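Local coordinates for protein adenylate kinase (Desulfovibrio gigas, PDB 2XB4) that probably catalyses the reversible transfer of the terminal phosphate between ATP and AMP, giving two ADP, and carries a zinc-binding site, at residues 11-16 and 81-86; 190-195 and 202-207. One frame throughout, in Å; residues are numbered along the deposited sequence.

Contact 1 of 2, residues 11-16 and 81-86. With SRT (S,R meso-tartaric acid), chain C.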
ATOM      1  N   SER A  11       2.035  -9.801 -19.484  1.00 12.07           N
ATOM      2  CA  SER A  11       2.862 -10.148 -20.695  1.00 14.22           C
ATOM      3  C   SER A  11       3.994  -9.142 -20.993  1.00 14.57           C
ATOM      4  O   SER A  11       4.706  -9.305 -21.995  1.00 17.64           O
ATOM      5  CB  SER A  11       2.010 -10.263 -21.987  1.00 12.38           C
ATOM      6  OG  SER A  11       1.432  -9.016 -22.369  1.00 15.46           O
ATOM      7  N   GLY A  12       4.153  -8.077 -20.192  1.00 15.96           N
ATOM      8  CA  GLY A  12       5.266  -7.103 -20.456  1.00 15.44           C
ATOM      9  C   GLY A  12       4.985  -6.207 -21.671  1.00 17.52           C
ATOM     10  O   GLY A  12       5.899  -5.635 -22.255  1.00 16.54           O
ATOM     11  N   LYS A  13       3.699  -6.083 -22.021  1.00 16.35           N
ATOM     12  CA  LYS A  13       3.246  -5.413 -23.243  1.00 19.33           C
ATOM     13  C   LYS A  13       3.708  -3.892 -23.314  1.00 19.30           C
ATOM     14  O   LYS A  13       4.051  -3.400 -24.401  1.00 18.70           O
ATOM     15  CB  LYS A  13       1.700  -5.476 -23.308  1.00 18.66           C
ATOM     16  CG  LYS A  13       1.206  -4.864 -24.565  1.00 22.92           C
ATOM     17  CD  LYS A  13      -0.231  -5.075 -24.831  1.00 24.84           C
ATOM     18  CE  LYS A  13      -1.070  -4.759 -23.603  1.00 28.21           C
ATOM     19  NZ  LYS A  13      -1.533  -3.380 -23.588  1.00 28.31           N
ATOM     20  N   GLY A  14       3.630  -3.161 -22.184  1.00 18.85           N
ATOM     21  CA  GLY A  14       4.010  -1.717 -22.156  1.00 18.14           C
ATOM     22  C   GLY A  14       5.499  -1.551 -22.421  1.00 19.34           C
ATOM     23  O   GLY A  14       5.947  -0.680 -23.200  1.00 19.53           O
ATOM     24  N   THR A  15       6.283  -2.390 -21.781  1.00 20.65           N
ATOM     25  CA  THR A  15       7.712  -2.395 -21.978  1.00 22.47           C
ATOM     26  C   THR A  15       8.105  -2.588 -23.424  1.00 22.32           C
ATOM     27  O   THR A  15       8.954  -1.857 -23.944  1.00 21.75           O
ATOM     28  CB  THR A  15       8.379  -3.459 -21.113  1.00 24.21           C
ATOM     29  OG1 THR A  15       8.016  -3.215 -19.758  1.00 26.63           O
ATOM     30  CG2 THR A  15       9.914  -3.352 -21.223  1.00 26.51           C
ATOM     31  N   GLN A  16       7.510  -3.586 -24.068  1.00 22.49           N
ATOM     32  CA  GLN A  16       7.789  -3.886 -25.489  1.00 23.36           C
ATOM     33  C   GLN A  16       7.305  -2.805 -26.411  1.00 23.21           C
ATOM     34  O   GLN A  16       8.029  -2.425 -27.336  1.00 23.78           O
ATOM     35  CB  GLN A  16       7.209  -5.250 -25.951  1.00 21.94           C
ATOM     36  CG  GLN A  16       7.798  -6.468 -25.238  1.00 25.89           C
ATOM     37  CD  GLN A  16       9.345  -6.498 -25.339  1.00 31.31           C
ATOM     38  OE1 GLN A  16      10.003  -6.777 -24.345  1.00 38.27           O
ATOM     39  NE2 GLN A  16       9.921  -6.186 -26.529  1.00 32.17           N
ATOM     40  N   LEU A  81       1.531   3.736 -32.634  1.00 16.45           N
ATOM     41  CA  LEU A  81       1.386   2.414 -32.011  1.00 17.33           C
ATOM     42  C   LEU A  81       0.151   2.464 -31.135  1.00 16.73           C
ATOM     43  O   LEU A  81       0.110   3.217 -30.151  1.00 17.57           O
ATOM     44  CB  LEU A  81       2.601   2.094 -31.120  1.00 18.46           C
ATOM     45  CG  LEU A  81       2.512   0.801 -30.227  1.00 20.28           C
ATOM     46  CD1 LEU A  81       2.526  -0.498 -31.106  1.00 17.99           C
ATOM     47  CD2 LEU A  81       3.736   0.856 -29.227  1.00 21.79           C
ATOM     48  N   LEU A  82      -0.874   1.736 -31.528  1.00 15.56           N
ATOM     49  CA  LEU A  82      -2.210   1.770 -30.812  1.00 14.76           C
ATOM     50  C   LEU A  82      -2.301   0.595 -29.862  1.00 14.64           C
ATOM     51  O   LEU A  82      -2.175  -0.544 -30.290  1.00 15.28           O
ATOM     52  CB  LEU A  82      -3.325   1.733 -31.897  1.00 14.10           C
ATOM     53  CG  LEU A  82      -4.784   1.801 -31.373  1.00 12.20           C
ATOM     54  CD1 LEU A  82      -5.076   3.029 -30.412  1.00 16.22           C
ATOM     55  CD2 LEU A  82      -5.858   1.603 -32.455  1.00 15.18           C
ATOM     56  N   ASP A  83      -2.511   0.863 -28.565  1.00 15.64           N
ATOM     57  CA  ASP A  83      -2.313  -0.098 -27.506  1.00 15.96           C
ATOM     58  C   ASP A  83      -3.598  -0.025 -26.655  1.00 17.56           C
ATOM     59  O   ASP A  83      -3.915   0.999 -26.107  1.00 18.84           O
ATOM     60  CB  ASP A  83      -1.070   0.389 -26.767  1.00 17.67           C
ATOM     61  CG  ASP A  83      -0.735  -0.396 -25.558  1.00 21.44           C
ATOM     62  OD1 ASP A  83      -1.506  -1.300 -25.205  1.00 22.71           O
ATOM     63  OD2 ASP A  83       0.343  -0.127 -24.943  1.00 26.50           O
ATOM     64  N   GLY A  84      -4.303  -1.126 -26.520  1.00 17.48           N
ATOM     65  CA  GLY A  84      -5.357  -1.279 -25.549  1.00 17.99           C
ATOM     66  C   GLY A  84      -6.741  -1.164 -26.163  1.00 17.80           C
ATOM     67  O   GLY A  84      -7.762  -1.339 -25.478  1.00 17.58           O
ATOM     68  N   PHE A  85      -6.767  -0.851 -27.458  1.00 15.90           N
ATOM     69  CA  PHE A  85      -8.033  -0.781 -28.224  1.00 15.95           C
ATOM     70  C   PHE A  85      -7.684  -1.385 -29.584  1.00 13.68           C
ATOM     71  O   PHE A  85      -6.651  -1.003 -30.140  1.00 13.88           O
ATOM     72  CB  PHE A  85      -8.500   0.678 -28.364  1.00 15.08           C
ATOM     73  CG  PHE A  85      -9.774   0.809 -29.009  1.00 14.63           C
ATOM     74  CD1 PHE A  85      -9.828   0.757 -30.371  1.00 12.32           C
ATOM     75  CD2 PHE A  85     -10.959   0.889 -28.282  1.00 19.56           C
ATOM     76  CE1 PHE A  85     -11.010   0.844 -31.021  1.00 14.91           C
ATOM     77  CE2 PHE A  85     -12.206   0.965 -28.928  1.00 18.82           C
ATOM     78  CZ  PHE A  85     -12.248   0.955 -30.308  1.00 18.26           C
ATOM     79  N   PRO A  86      -8.527  -2.291 -30.147  1.00 15.72           N
ATOM     80  CA  PRO A  86      -9.865  -2.708 -29.713  1.00 13.52           C
ATOM     81  C   PRO A  86      -9.804  -3.813 -28.659  1.00 13.54           C
ATOM     82  O   PRO A  86      -8.804  -4.550 -28.578  1.00 13.65           O
ATOM     83  CB  PRO A  86     -10.507  -3.219 -31.028  1.00 11.46           C
ATOM     84  CG  PRO A  86      -9.290  -3.743 -31.801  1.00 13.11           C
ATOM     85  CD  PRO A  86      -8.141  -2.884 -31.449  1.00 13.34           C
TER
HETATM   86  O1  SRT C1225       3.058  -7.329 -17.256  1.00 24.42           O
HETATM   87  O11 SRT C1225       3.928  -5.393 -18.044  1.00 25.20           O
HETATM   88  C1  SRT C1225       2.983  -6.163 -17.728  1.00 22.06           C
HETATM   89  C2  SRT C1225       1.593  -5.913 -18.126  1.00 24.88           C
HETATM   90  O2  SRT C1225       0.559  -6.057 -17.171  1.00 18.32           O
HETATM   91  C3  SRT C1225       1.352  -5.273 -19.446  1.00 22.76           C
HETATM   92  O3  SRT C1225       1.323  -6.601 -20.032  1.00 19.27           O
HETATM   93  C4  SRT C1225       0.014  -4.678 -19.569  1.00 24.91           C
HETATM   94  O4  SRT C1225      -0.104  -3.492 -19.222  1.00 27.76           O
HETATM   95  O41 SRT C1225      -0.899  -5.384 -20.012  1.00 26.17           O
HETATM   96  O   HOH W   1       2.673  -1.151 -25.609  1.00 22.45           O

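Contact 2 of 2, residues 190-195 and 202-207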
ATOM      1  N   TYR A 190      -9.015 -11.736 -35.746  1.00 16.05           N
ATOM      2  CA  TYR A 190      -9.668 -11.092 -36.852  1.00 15.74           C
ATOM      3  C   TYR A 190      -8.607 -10.356 -37.701  1.00 16.36           C
ATOM      4  O   TYR A 190      -8.625 -10.452 -38.964  1.00 17.33           O
ATOM      5  CB  TYR A 190     -10.726 -10.169 -36.289  1.00 14.99           C
ATOM      6  CG  TYR A 190     -11.225  -9.139 -37.234  1.00 13.53           C
ATOM      7  CD1 TYR A 190     -12.193  -9.468 -38.247  1.00 15.62           C
ATOM      8  CD2 TYR A 190     -10.837  -7.802 -37.105  1.00 14.55           C
ATOM      9  CE1 TYR A 190     -12.669  -8.480 -39.073  1.00 19.09           C
ATOM     10  CE2 TYR A 190     -11.349  -6.791 -38.015  1.00 16.83           C
ATOM     11  CZ  TYR A 190     -12.234  -7.159 -38.942  1.00 19.03           C
ATOM     12  OH  TYR A 190     -12.767  -6.246 -39.806  1.00 22.15           O
ATOM     13  N   TYR A 191      -7.642  -9.718 -37.047  1.00 14.53           N
ATOM     14  CA  TYR A 191      -6.555  -9.078 -37.826  1.00 16.64           C
ATOM     15  C   TYR A 191      -5.610 -10.146 -38.425  1.00 15.15           C
ATOM     16  O   TYR A 191      -5.279 -10.035 -39.596  1.00 16.09           O
ATOM     17  CB  TYR A 191      -5.770  -8.004 -37.048  1.00 13.68           C
ATOM     18  CG  TYR A 191      -6.682  -6.795 -36.744  1.00 16.48           C
ATOM     19  CD1 TYR A 191      -6.957  -5.837 -37.726  1.00 19.96           C
ATOM     20  CD2 TYR A 191      -7.231  -6.596 -35.465  1.00 12.95           C
ATOM     21  CE1 TYR A 191      -7.879  -4.775 -37.472  1.00 19.17           C
ATOM     22  CE2 TYR A 191      -8.090  -5.546 -35.205  1.00 14.61           C
ATOM     23  CZ  TYR A 191      -8.446  -4.689 -36.206  1.00 17.22           C
ATOM     24  OH  TYR A 191      -9.237  -3.652 -35.874  1.00 20.58           O
ATOM     25  N   LYS A 192      -5.158 -11.120 -37.637  1.00 13.75           N
ATOM     26  CA  LYS A 192      -4.318 -12.168 -38.162  1.00 15.53           C
ATOM     27  C   LYS A 192      -4.865 -12.738 -39.482  1.00 17.31           C
ATOM     28  O   LYS A 192      -4.113 -12.999 -40.446  1.00 17.89           O
ATOM     29  CB  LYS A 192      -4.161 -13.281 -37.138  1.00 15.03           C
ATOM     30  CG  LYS A 192      -3.116 -14.354 -37.410  1.00 19.82           C
ATOM     31  CD  LYS A 192      -3.061 -15.404 -36.194  1.00 22.01           C
ATOM     32  CE  LYS A 192      -2.192 -16.560 -36.724  1.00 34.64           C
ATOM     33  NZ  LYS A 192      -1.758 -17.618 -35.735  1.00 39.63           N
ATOM     34  N   ASN A 193      -6.152 -13.042 -39.445  1.00 15.82           N
ATOM     35  CA  ASN A 193      -6.829 -13.715 -40.545  1.00 18.34           C
ATOM     36  C   ASN A 193      -6.981 -12.894 -41.812  1.00 18.22           C
ATOM     37  O   ASN A 193      -7.329 -13.467 -42.825  1.00 21.09           O
ATOM     38  CB  ASN A 193      -8.148 -14.319 -40.061  1.00 15.76           C
ATOM     39  CG  ASN A 193      -7.883 -15.568 -39.189  1.00 24.59           C
ATOM     40  OD1 ASN A 193      -6.898 -16.261 -39.405  1.00 27.86           O
ATOM     41  ND2 ASN A 193      -8.721 -15.827 -38.217  1.00 25.30           N
ATOM     42  N   MET A 194      -6.734 -11.583 -41.775  1.00 17.25           N
ATOM     43  CA  MET A 194      -6.834 -10.771 -42.990  1.00 18.92           C
ATOM     44  C   MET A 194      -5.478 -10.154 -43.340  1.00 18.17           C
ATOM     45  O   MET A 194      -5.357  -9.391 -44.310  1.00 17.39           O
ATOM     46  CB  MET A 194      -7.878  -9.649 -42.801  1.00 18.58           C
ATOM     47  CG  MET A 194      -7.402  -8.586 -41.808  1.00 22.75           C
ATOM     48  SD  MET A 194      -8.395  -7.006 -41.740  1.00 30.43           S
ATOM     49  CE  MET A 194      -9.934  -7.849 -41.519  1.00 24.30           C
ATOM     50  N   ALA A 195      -4.461 -10.400 -42.497  1.00 17.58           N
ATOM     51  CA  ALA A 195      -3.142  -9.788 -42.754  1.00 17.16           C
ATOM     52  C   ALA A 195      -2.681  -9.986 -44.233  1.00 20.01           C
ATOM     53  O   ALA A 195      -2.265  -9.019 -44.895  1.00 20.68           O
ATOM     54  CB  ALA A 195      -2.055 -10.371 -41.763  1.00 17.07           C
ATOM     55  N   TYR A 202       1.628  -9.847 -39.434  1.00 18.26           N
ATOM     56  CA  TYR A 202       1.156 -10.175 -38.090  1.00 18.02           C
ATOM     57  C   TYR A 202       2.314 -10.871 -37.359  1.00 19.55           C
ATOM     58  O   TYR A 202       2.830 -11.928 -37.818  1.00 19.52           O
ATOM     59  CB  TYR A 202      -0.030 -11.120 -38.174  1.00 17.18           C
ATOM     60  CG  TYR A 202      -0.742 -11.350 -36.799  1.00 15.90           C
ATOM     61  CD1 TYR A 202      -1.773 -10.508 -36.390  1.00 17.64           C
ATOM     62  CD2 TYR A 202      -0.382 -12.424 -35.964  1.00 18.19           C
ATOM     63  CE1 TYR A 202      -2.472 -10.727 -35.200  1.00 15.89           C
ATOM     64  CE2 TYR A 202      -1.059 -12.645 -34.695  1.00 15.78           C
ATOM     65  CZ  TYR A 202      -2.113 -11.793 -34.370  1.00 15.38           C
ATOM     66  OH  TYR A 202      -2.874 -11.934 -33.238  1.00 14.82           O
ATOM     67  N   ILE A 203       2.776 -10.243 -36.284  1.00 16.72           N
ATOM     68  CA  ILE A 203       3.969 -10.740 -35.570  1.00 18.02           C
ATOM     69  C   ILE A 203       3.494 -11.393 -34.251  1.00 18.34           C
ATOM     70  O   ILE A 203       2.743 -10.764 -33.519  1.00 16.55           O
ATOM     71  CB  ILE A 203       4.926  -9.592 -35.263  1.00 18.57           C
ATOM     72  CG1 ILE A 203       5.498  -9.030 -36.587  1.00 16.49           C
ATOM     73  CG2 ILE A 203       6.198 -10.113 -34.378  1.00 19.08           C
ATOM     74  CD1 ILE A 203       6.442  -7.780 -36.346  1.00 22.65           C
ATOM     75  N   GLU A 204       3.916 -12.639 -33.981  1.00 18.18           N
ATOM     76  CA  GLU A 204       3.561 -13.329 -32.733  1.00 19.23           C
ATOM     77  C   GLU A 204       4.833 -13.397 -31.923  1.00 21.73           C
ATOM     78  O   GLU A 204       5.870 -13.898 -32.432  1.00 22.66           O
ATOM     79  CB  GLU A 204       3.118 -14.752 -33.070  1.00 21.34           C
ATOM     80  CG  GLU A 204       1.731 -14.848 -33.743  1.00 22.76           C
ATOM     81  CD  GLU A 204       1.352 -16.319 -33.974  1.00 33.27           C
ATOM     82  OE1 GLU A 204       2.244 -17.166 -34.097  1.00 42.93           O
ATOM     83  OE2 GLU A 204       0.181 -16.658 -34.001  1.00 36.22           O
ATOM     84  N   LEU A 205       4.809 -12.833 -30.729  1.00 19.36           N
ATOM     85  CA  LEU A 205       5.940 -12.831 -29.827  1.00 21.23           C
ATOM     86  C   LEU A 205       5.686 -13.840 -28.703  1.00 22.38           C
ATOM     87  O   LEU A 205       4.632 -13.805 -28.047  1.00 22.05           O
ATOM     88  CB  LEU A 205       6.073 -11.418 -29.238  1.00 21.51           C
ATOM     89  CG  LEU A 205       6.497 -10.341 -30.223  1.00 21.99           C
ATOM     90  CD1 LEU A 205       6.648  -8.946 -29.427  1.00 21.22           C
ATOM     91  CD2 LEU A 205       7.853 -10.754 -30.964  1.00 21.10           C
ATOM     92  N   ASP A 206       6.627 -14.739 -28.480  1.00 23.31           N
ATOM     93  CA  ASP A 206       6.505 -15.702 -27.372  1.00 26.89           C
ATOM     94  C   ASP A 206       6.874 -14.990 -26.095  1.00 27.56           C
ATOM     95  O   ASP A 206       8.070 -14.779 -25.813  1.00 27.60           O
ATOM     96  CB  ASP A 206       7.485 -16.874 -27.546  1.00 28.99           C
ATOM     97  CG  ASP A 206       7.546 -17.792 -26.306  1.00 35.20           C
ATOM     98  OD1 ASP A 206       6.718 -17.663 -25.357  1.00 31.80           O
ATOM     99  OD2 ASP A 206       8.465 -18.642 -26.284  1.00 41.14           O
ATOM    100  N   GLY A 207       5.850 -14.686 -25.298  1.00 26.15           N
ATOM    101  CA  GLY A 207       5.974 -13.902 -24.073  1.00 27.48           C
ATOM    102  C   GLY A 207       6.746 -14.557 -22.941  1.00 31.60           C
ATOM    103  O   GLY A 207       7.069 -13.867 -21.992  1.00 32.41           O
TER

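Contact 1 of 2, residues 11-16 and 81-86
Lys13 NZ donates a short hydrogen bond of 2.6 Å to Asp83 OD1, closing a salt bridge between the P-loop and the end of a neighbouring strand. The lysine is that of the P-loop, the phosphate-binding loop of this kinase fold: the glycine-rich loop, with Gly10, Gly12 and Gly14 around Lys13, passes into helix 13-24 with Gly12 as N-cap, while Asp83 ends strand 80-83 of the central parallel sheet. The amine meets OD1 on its syn lone pair, the side of the other carboxylate oxygen. Lys13 leaves its helix with CG trans to the backbone N (chi1 -177°), but a bend at chi3 (48°) and another at chi4 swing the amine across to the strand. The second carboxylate oxygen is used as well: a water donates to Asp83 OD2 at 2.6 Å and also to Lys13 O at 2.9 Å. Carboxylate and lysine are thus joined twice, directly and through solvent, which should restrain rotation of the acid.

Ser31, in the predicted AMP site, makes a weak hydrogen bond to Asp83 O. Gly84 follows with a positive phi, and a cis peptide joins Phe85 to Pro86; these three residues also belong to the predicted AMP site, so the salt bridge ties a residue of the predicted ATP site to the strand end that leads into the predicted AMP site.

On the loop side, meso-tartaric acid occupies a pocket that overlaps the predicted ATP site, and Asn132 of the second subunit also bonds to it. Weak bonds reach it from Ser11 N, to O3, and from Gly12 N, to carboxylate oxygen O1 at 3.2 Å. The straighter bond is that of Lys13 N, which meets hydroxyl O3 at 3.1 Å with an N-H...O angle of 160°.

Contact 2 of 2, residues 190-195 and 202-207
Lys192 and Tyr202 make the CH-pi contact that joins helix 184-192 to strand 201-206, an outermost strand of the five-stranded parallel sheet of this P-loop kinase fold. Lys192 CB lies 3.6 Å from the centroid of the Tyr202 ring and only 9° off its normal, so the methylene sits squarely over one face. The lysine chain then crosses the ring at about a right angle to the tyrosine side chain: CA rests over the CD1 side, 3.5 Å from Tyr202 CD1, while CG and CD pass over the other flank, with Lys192 CD 3.7 Å from Tyr202 CE2.

Apolar packing adds a smaller touch at the base of the tyrosine side chain, where Ala195 CB comes to 4.2 Å from Tyr202 CB.

Polar bonding takes over where the lysine has cleared the ring. CG stands anti to the backbone N (chi1 -169°), which lays the chain over the ring, and the chain stays extended beyond it; this reach carries NZ to Glu204, two residues along the strand. NZ donates to Glu204 OE2 at 2.8 Å in a salt bridge, arriving from above the carboxylate plane, 36° out of it. The phenol finds its partner elsewhere, hydrogen-bonding through OH to Glu111 OE1 on the adjacent strand 108-113.

One lysine therefore does two jobs, its methylenes covering an aromatic face and its amine pairing with an acid. Since Lys192 and Glu204 are both exposed, water probably screens their ion pair, and the hydrophobic cover over Tyr202 may matter at least as much to the union of helix and strand.

Overall arrangement
Both contacts are built on the same parallel sheet, but at different depths: contact 1 uses the inner strand 80-83 near the centre of the chain, contact 2 an edge strand, 201-206. Their centres lie 14 Å apart. They meet directly where Pro86 CG packs against Tyr191 CE2 at 4.0 Å, so Tyr191 of contact 2 packs against the cis-proline of the predicted AMP site. Helix 211-222 provides a second link, since Ile214 touches both Gln16 of contact 1 and Leu205 of contact 2. Tartaric acid belongs to contact 1; contact 2 is peripheral, and reaches the nucleotide region through Tyr191.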